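Local coordinates for Blr3880 protein (Bradyrhizobium japonicum, PDB 2OOD) that probably catalyses the zinc-dependent hydrolytic deamination of guanine to xanthine and ammonia, a step of purine breakdown, at residues G163-D168 with T204-F209; C295-L300 with L339-K344. All blocks are in the same frame, centred on the assembly; numbering follows the deposited sequence.

Contact 1 of 2, residues G163-D168 with T204-F209; sequences GLTGID and TPRFAF. With GUN (guanine), chain C.
G166 joins the end of strand 199-205 in parallel register, its N giving a bent bond to T204 O (2.9 Å, 134° at the hydrogen) and its O taking a straighter one from R206 N at 3.1 Å, within the carbonyl plane. Two waters bridge the segments as well: one links L164 O to T204 N, the other donates to G166 O and accepts from F207 N. T165 and T204 meet methyl to hydroxyl, T204 CG2 lying 3.6 Å from T165 OG1, whose own partner is the backbone of T139. With OG1 beside the backbone N (chi1 -59°) and CG2 anti to it, T165 lays this methyl against R206 CB and CD, 3.6 Å from the latter. The arginine then runs on past it to a salt bridge with E107 on helix 95-107. F207 takes the less common first torsion, CG between its backbone N and carbonyl carbon (chi1 70°), and this presents one face of the ring to the C8 edge of the guanine, which stands steeply on it. Guanine C8 sits over the ring centre, while I167 CD1 touches the edge at CE1 (3.7 Å). A leucine in place of F207 would probably take away the aromatic face under the C8 edge of the guanine and leave I167 CD1 without the ring edge it touches. The two strands belong to a beta-alpha-beta unit of the amidohydrolase TIM barrel, with helix 179-193 between them packed on L164; beyond strand 199-205, R206 O accepts a bond from the zinc ligand H234, and helix 239-248 borders F207.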
loop_
_atom_site.group_PDB
_atom_site.type_symbol
_atom_site.label_atom_id
_atom_site.label_comp_id
_atom_site.label_asym_id
_atom_site.label_seq_id
_atom_site.Cartn_x
_atom_site.Cartn_y
_atom_site.Cartn_z
ATOM N N GLY A 163 2.537 -17.389 -22.367
ATOM C CA GLY A 163 1.967 -17.780 -23.638
ATOM C C GLY A 163 1.398 -16.622 -24.425
ATOM O O GLY A 163 1.252 -15.520 -23.901
ATOM N N LEU A 164 1.086 -16.875 -25.691
ATOM C CA LEU A 164 0.517 -15.855 -26.563
ATOM C C LEU A 164 -0.851 -15.459 -26.013
ATOM O O LEU A 164 -1.738 -16.298 -25.876
ATOM C CB LEU A 164 0.365 -16.398 -27.985
ATOM C CG LEU A 164 -0.155 -15.412 -29.032
ATOM C CD1 LEU A 164 0.839 -14.276 -29.224
ATOM C CD2 LEU A 164 -0.388 -16.145 -30.327
ATOM N N THR A 165 -1.016 -14.180 -25.699
ATOM C CA THR A 165 -2.272 -13.682 -25.147
ATOM C C THR A 165 -3.239 -13.226 -26.238
ATOM O O THR A 165 -3.174 -12.085 -26.691
ATOM C CB THR A 165 -2.002 -12.508 -24.191
ATOM O OG1 THR A 165 -1.148 -12.952 -23.129
ATOM C CG2 THR A 165 -3.300 -11.981 -23.611
ATOM N N GLY A 166 -4.141 -14.116 -26.649
ATOM C CA GLY A 166 -5.097 -13.787 -27.696
ATOM C C GLY A 166 -6.181 -12.799 -27.297
ATOM O O GLY A 166 -6.743 -12.890 -26.207
ATOM N N ILE A 167 -6.471 -11.849 -28.178
ATOM C CA ILE A 167 -7.497 -10.842 -27.932
ATOM C C ILE A 167 -8.249 -10.697 -29.252
ATOM O O ILE A 167 -7.667 -10.392 -30.298
ATOM C CB ILE A 167 -6.876 -9.491 -27.480
ATOM C CG1 ILE A 167 -7.969 -8.443 -27.276
ATOM C CG2 ILE A 167 -5.860 -9.012 -28.486
ATOM C CD1 ILE A 167 -8.754 -8.633 -26.009
ATOM N N ASP A 168 -9.558 -10.916 -29.181
ATOM C CA ASP A 168 -10.445 -10.919 -30.348
ATOM C C ASP A 168 -11.330 -9.684 -30.577
ATOM O O ASP A 168 -11.322 -9.102 -31.660
ATOM C CB ASP A 168 -11.336 -12.163 -30.239
ATOM C CG ASP A 168 -11.599 -12.794 -31.565
ATOM O OD1 ASP A 168 -12.119 -13.937 -31.602
ATOM O OD2 ASP A 168 -11.281 -12.135 -32.573
ATOM N N THR A 204 -3.540 -18.816 -23.595
ATOM C CA THR A 204 -4.006 -17.594 -22.973
ATOM C C THR A 204 -5.043 -16.695 -23.623
ATOM O O THR A 204 -4.702 -15.748 -24.338
ATOM C CB THR A 204 -2.813 -16.694 -22.596
ATOM O OG1 THR A 204 -1.896 -17.437 -21.787
ATOM C CG2 THR A 204 -3.281 -15.485 -21.807
ATOM N N PRO A 205 -6.332 -16.991 -23.399
ATOM C CA PRO A 205 -7.373 -16.137 -23.970
ATOM C C PRO A 205 -7.430 -15.013 -22.928
ATOM O O PRO A 205 -7.835 -15.240 -21.791
ATOM C CB PRO A 205 -8.607 -17.030 -23.928
ATOM C CG PRO A 205 -8.377 -17.845 -22.693
ATOM C CD PRO A 205 -6.915 -18.215 -22.821
ATOM N N ARG A 206 -6.997 -13.815 -23.298
ATOM C CA ARG A 206 -6.962 -12.707 -22.357
ATOM C C ARG A 206 -8.144 -12.657 -21.394
ATOM O O ARG A 206 -7.958 -12.748 -20.179
ATOM C CB ARG A 206 -6.836 -11.390 -23.106
ATOM C CG ARG A 206 -6.484 -10.237 -22.212
ATOM C CD ARG A 206 -5.593 -9.292 -22.948
ATOM N NE ARG A 206 -5.206 -8.163 -22.114
ATOM C CZ ARG A 206 -4.250 -7.300 -22.431
ATOM N NH1 ARG A 206 -3.576 -7.438 -23.565
ATOM N NH2 ARG A 206 -3.971 -6.299 -21.615
ATOM N N PHE A 207 -9.353 -12.501 -21.925
ATOM C CA PHE A 207 -10.541 -12.474 -21.082
ATOM C C PHE A 207 -11.804 -12.518 -21.935
ATOM O O PHE A 207 -11.859 -11.932 -23.018
ATOM C CB PHE A 207 -10.516 -11.248 -20.153
ATOM C CG PHE A 207 -10.719 -9.939 -20.854
ATOM C CD1 PHE A 207 -10.017 -9.630 -22.017
ATOM C CD2 PHE A 207 -11.600 -8.993 -20.331
ATOM C CE1 PHE A 207 -10.194 -8.396 -22.657
ATOM C CE2 PHE A 207 -11.783 -7.748 -20.969
ATOM C CZ PHE A 207 -11.077 -7.456 -22.129
ATOM N N ALA A 208 -12.810 -13.236 -21.439
ATOM C CA ALA A 208 -14.072 -13.423 -22.148
ATOM C C ALA A 208 -14.553 -12.177 -22.861
ATOM O O ALA A 208 -14.935 -12.232 -24.031
ATOM C CB ALA A 208 -15.146 -13.929 -21.188
ATOM N N PHE A 209 -14.527 -11.049 -22.167
ATOM C CA PHE A 209 -14.989 -9.807 -22.774
ATOM C C PHE A 209 -14.301 -9.483 -24.096
ATOM O O PHE A 209 -14.888 -8.829 -24.957
ATOM C CB PHE A 209 -14.791 -8.643 -21.810
ATOM C CG PHE A 209 -15.345 -7.343 -22.315
ATOM C CD1 PHE A 209 -16.709 -7.207 -22.561
ATOM C CD2 PHE A 209 -14.514 -6.245 -22.522
ATOM C CE1 PHE A 209 -17.241 -5.990 -23.008
ATOM C CE2 PHE A 209 -15.037 -5.017 -22.971
ATOM C CZ PHE A 209 -16.403 -4.892 -23.211
HETATM N N9 GUN C . -8.070 -8.569 -18.703
HETATM C C8 GUN C . -8.919 -7.727 -19.339
HETATM N N7 GUN C . -9.008 -6.595 -18.703
HETATM C C5 GUN C . -8.212 -6.626 -17.612
HETATM C C6 GUN C . -7.904 -5.702 -16.560
HETATM O O6 GUN C . -8.403 -4.571 -16.524
HETATM N N1 GUN C . -7.004 -6.111 -15.578
HETATM C C2 GUN C . -6.431 -7.373 -15.613
HETATM N N2 GUN C . -5.530 -7.751 -14.630
HETATM N N3 GUN C . -6.712 -8.231 -16.578
HETATM C C4 GUN C . -7.591 -7.908 -17.582
HETATM O O HOH W 1 -1.718 -19.102 -26.261
HETATM O O HOH W 2 -3.532 -9.637 -26.047
HETATM O O HOH W 3 -9.105 -11.943 -25.004
#

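Contact 2 of 2, residues C295-L300 with L339-K344; sequences CPCSNL and LDDAYK
P296 lays the CB-CG side of its ring over the backbone of the neighbouring helix at D341 and A342, with CG 3.7 Å from A342 N and 3.8 Å from A342 CB. The alanine is small enough to let the ring come this near, and the alpha carbons of P296 and A342 are 5.3 Å apart. Around this point the axes of 296-300 and 339-344 pass at 8.7 Å, inclined by 65°. C295 holds the N-cap position, so the proline occupies the first turn of its helix, where it costs no backbone hydrogen bond.

D341 is the polar member of the interface. Its CG stands anti to its own carbonyl carbon (chi1 -78°), which carries the carboxylate across to the first helix, between C297 and L300. OD2 comes within 3.3 Å of C297 SG and also lies close to C297 CA, while L300 reaches the carboxylate carbon with one methyl, CD1 to D341 CG being 3.9 Å. The leucine side chain passes at a slant to the aspartate. The same oxygen, OD2, forms a salt bridge with K344 of the second subunit, and K344 of this chain returns the bond to the partner's D341. K344 also bridges to D340 one turn back, its NZ 3.1 Å from D340 OD1, though the hydrogen bond is weak.

Buried in this way, the carboxylate of D341 has C297 SG and L300 CD1 beside it on one helix and a lysine from the other subunit. Although D341 of the second subunit packs close by, the two lysines probably offset the two acids and favour their charged form, and the reciprocal pairing makes this meeting of two helices within one chain part of the dimer interface as well.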
loop_
_atom_site.group_PDB
_atom_site.type_symbol
_atom_site.label_atom_id
_atom_site.label_comp_id
_atom_site.label_asym_id
_atom_site.label_seq_id
_atom_site.Cartn_x
_atom_site.Cartn_y
_atom_site.Cartn_z
ATOM N N CYS A 295 -5.395 -10.741 -6.671
ATOM C CA CYS A 295 -4.513 -9.610 -6.947
ATOM C C CYS A 295 -5.007 -8.343 -6.260
ATOM O O CYS A 295 -5.522 -7.442 -6.909
ATOM C CB CYS A 295 -4.443 -9.372 -8.457
ATOM S SG CYS A 295 -4.030 -10.839 -9.415
ATOM N N PRO A 296 -4.822 -8.247 -4.940
ATOM C CA PRO A 296 -5.250 -7.101 -4.138
ATOM C C PRO A 296 -4.783 -5.710 -4.551
ATOM O O PRO A 296 -5.580 -4.777 -4.542
ATOM C CB PRO A 296 -4.800 -7.480 -2.733
ATOM C CG PRO A 296 -3.609 -8.310 -2.978
ATOM C CD PRO A 296 -4.029 -9.179 -4.123
ATOM N N CYS A 297 -3.514 -5.553 -4.910
ATOM C CA CYS A 297 -3.011 -4.238 -5.310
ATOM C C CYS A 297 -3.768 -3.695 -6.505
ATOM O O CYS A 297 -4.093 -2.513 -6.564
ATOM C CB CYS A 297 -1.529 -4.302 -5.662
ATOM S SG CYS A 297 -0.451 -4.582 -4.273
ATOM N N SER A 298 -4.031 -4.577 -7.462
ATOM C CA SER A 298 -4.749 -4.227 -8.675
ATOM C C SER A 298 -6.218 -3.952 -8.352
ATOM O O SER A 298 -6.778 -2.941 -8.772
ATOM C CB SER A 298 -4.629 -5.373 -9.679
ATOM O OG SER A 298 -5.372 -5.107 -10.846
ATOM N N ASN A 299 -6.830 -4.856 -7.591
ATOM C CA ASN A 299 -8.225 -4.718 -7.209
ATOM C C ASN A 299 -8.502 -3.364 -6.585
ATOM O O ASN A 299 -9.530 -2.753 -6.871
ATOM C CB ASN A 299 -8.628 -5.824 -6.236
ATOM C CG ASN A 299 -8.629 -7.187 -6.884
ATOM O OD1 ASN A 299 -8.649 -7.299 -8.106
ATOM N ND2 ASN A 299 -8.622 -8.230 -6.071
ATOM N N LEU A 300 -7.583 -2.893 -5.741
ATOM C CA LEU A 300 -7.730 -1.594 -5.080
ATOM C C LEU A 300 -7.372 -0.425 -5.999
ATOM O O LEU A 300 -8.059 0.585 -6.021
ATOM C CB LEU A 300 -6.866 -1.534 -3.811
ATOM C CG LEU A 300 -7.171 -2.535 -2.688
ATOM C CD1 LEU A 300 -6.187 -2.362 -1.552
ATOM C CD2 LEU A 300 -8.589 -2.334 -2.194
ATOM N N LEU A 339 1.198 -8.592 -0.357
ATOM C CA LEU A 339 0.729 -9.090 0.932
ATOM C C LEU A 339 0.228 -7.952 1.809
ATOM O O LEU A 339 -0.685 -8.143 2.612
ATOM C CB LEU A 339 1.839 -9.869 1.654
ATOM C CG LEU A 339 2.151 -11.257 1.069
ATOM C CD1 LEU A 339 3.387 -11.851 1.726
ATOM C CD2 LEU A 339 0.945 -12.167 1.252
ATOM N N ASP A 340 0.818 -6.770 1.651
ATOM C CA ASP A 340 0.407 -5.597 2.418
ATOM C C ASP A 340 -1.056 -5.274 2.101
ATOM O O ASP A 340 -1.875 -5.125 3.003
ATOM C CB ASP A 340 1.305 -4.402 2.078
ATOM C CG ASP A 340 0.730 -3.078 2.557
ATOM O OD1 ASP A 340 0.224 -3.016 3.691
ATOM O OD2 ASP A 340 0.794 -2.087 1.806
ATOM N N ASP A 341 -1.381 -5.173 0.816
ATOM C CA ASP A 341 -2.747 -4.882 0.409
ATOM C C ASP A 341 -3.646 -6.096 0.617
ATOM O O ASP A 341 -4.841 -5.943 0.854
ATOM C CB ASP A 341 -2.803 -4.447 -1.057
ATOM C CG ASP A 341 -2.361 -3.006 -1.260
ATOM O OD1 ASP A 341 -2.087 -2.302 -0.259
ATOM O OD2 ASP A 341 -2.297 -2.571 -2.429
ATOM N N ALA A 342 -3.079 -7.297 0.538
ATOM C CA ALA A 342 -3.864 -8.516 0.732
ATOM C C ALA A 342 -4.442 -8.541 2.148
ATOM O O ALA A 342 -5.611 -8.864 2.356
ATOM C CB ALA A 342 -2.999 -9.743 0.498
ATOM N N TYR A 343 -3.608 -8.197 3.119
ATOM C CA TYR A 343 -4.025 -8.154 4.511
ATOM C C TYR A 343 -5.105 -7.079 4.688
ATOM O O TYR A 343 -6.101 -7.293 5.368
ATOM C CB TYR A 343 -2.811 -7.840 5.394
ATOM C CG TYR A 343 -3.121 -7.649 6.855
ATOM C CD1 TYR A 343 -3.249 -8.734 7.712
ATOM C CD2 TYR A 343 -3.306 -6.379 7.381
ATOM C CE1 TYR A 343 -3.557 -8.556 9.069
ATOM C CE2 TYR A 343 -3.612 -6.190 8.726
ATOM C CZ TYR A 343 -3.736 -7.279 9.567
ATOM O OH TYR A 343 -4.033 -7.079 10.902
ATOM N N LYS A 344 -4.903 -5.922 4.069
ATOM C CA LYS A 344 -5.860 -4.832 4.169
ATOM C C LYS A 344 -7.234 -5.213 3.629
ATOM O O LYS A 344 -8.252 -4.903 4.242
ATOM C CB LYS A 344 -5.312 -3.598 3.449
ATOM C CG LYS A 344 -4.121 -3.013 4.179
ATOM C CD LYS A 344 -3.462 -1.860 3.463
ATOM C CE LYS A 344 -2.338 -1.319 4.333
ATOM N NZ LYS A 344 -1.446 -0.356 3.642
#

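Overall arrangement
Running from the N terminus, the chain first closes contact 1, where strand 199-205 returns beside strand 160-166 after helix 179-193. Only later does it open contact 2, which brings helix 335-352 back against helix 296-301 after strand 320-323. The two closures follow in series, neither nested nor crossed, and both belong to the amidohydrolase part of the chain. The centres of contacts 1 and 2 are about 24 Å apart, and the two do not touch. Contact 1 joins neighbouring barrel strands and lines the guanine pocket, whereas contact 2 packs helices and extends to the second subunit. From the helix of contact 2, S298 OG hydrogen-bonds to the zinc ligand D326, tying this end to the metal site beside that pocket.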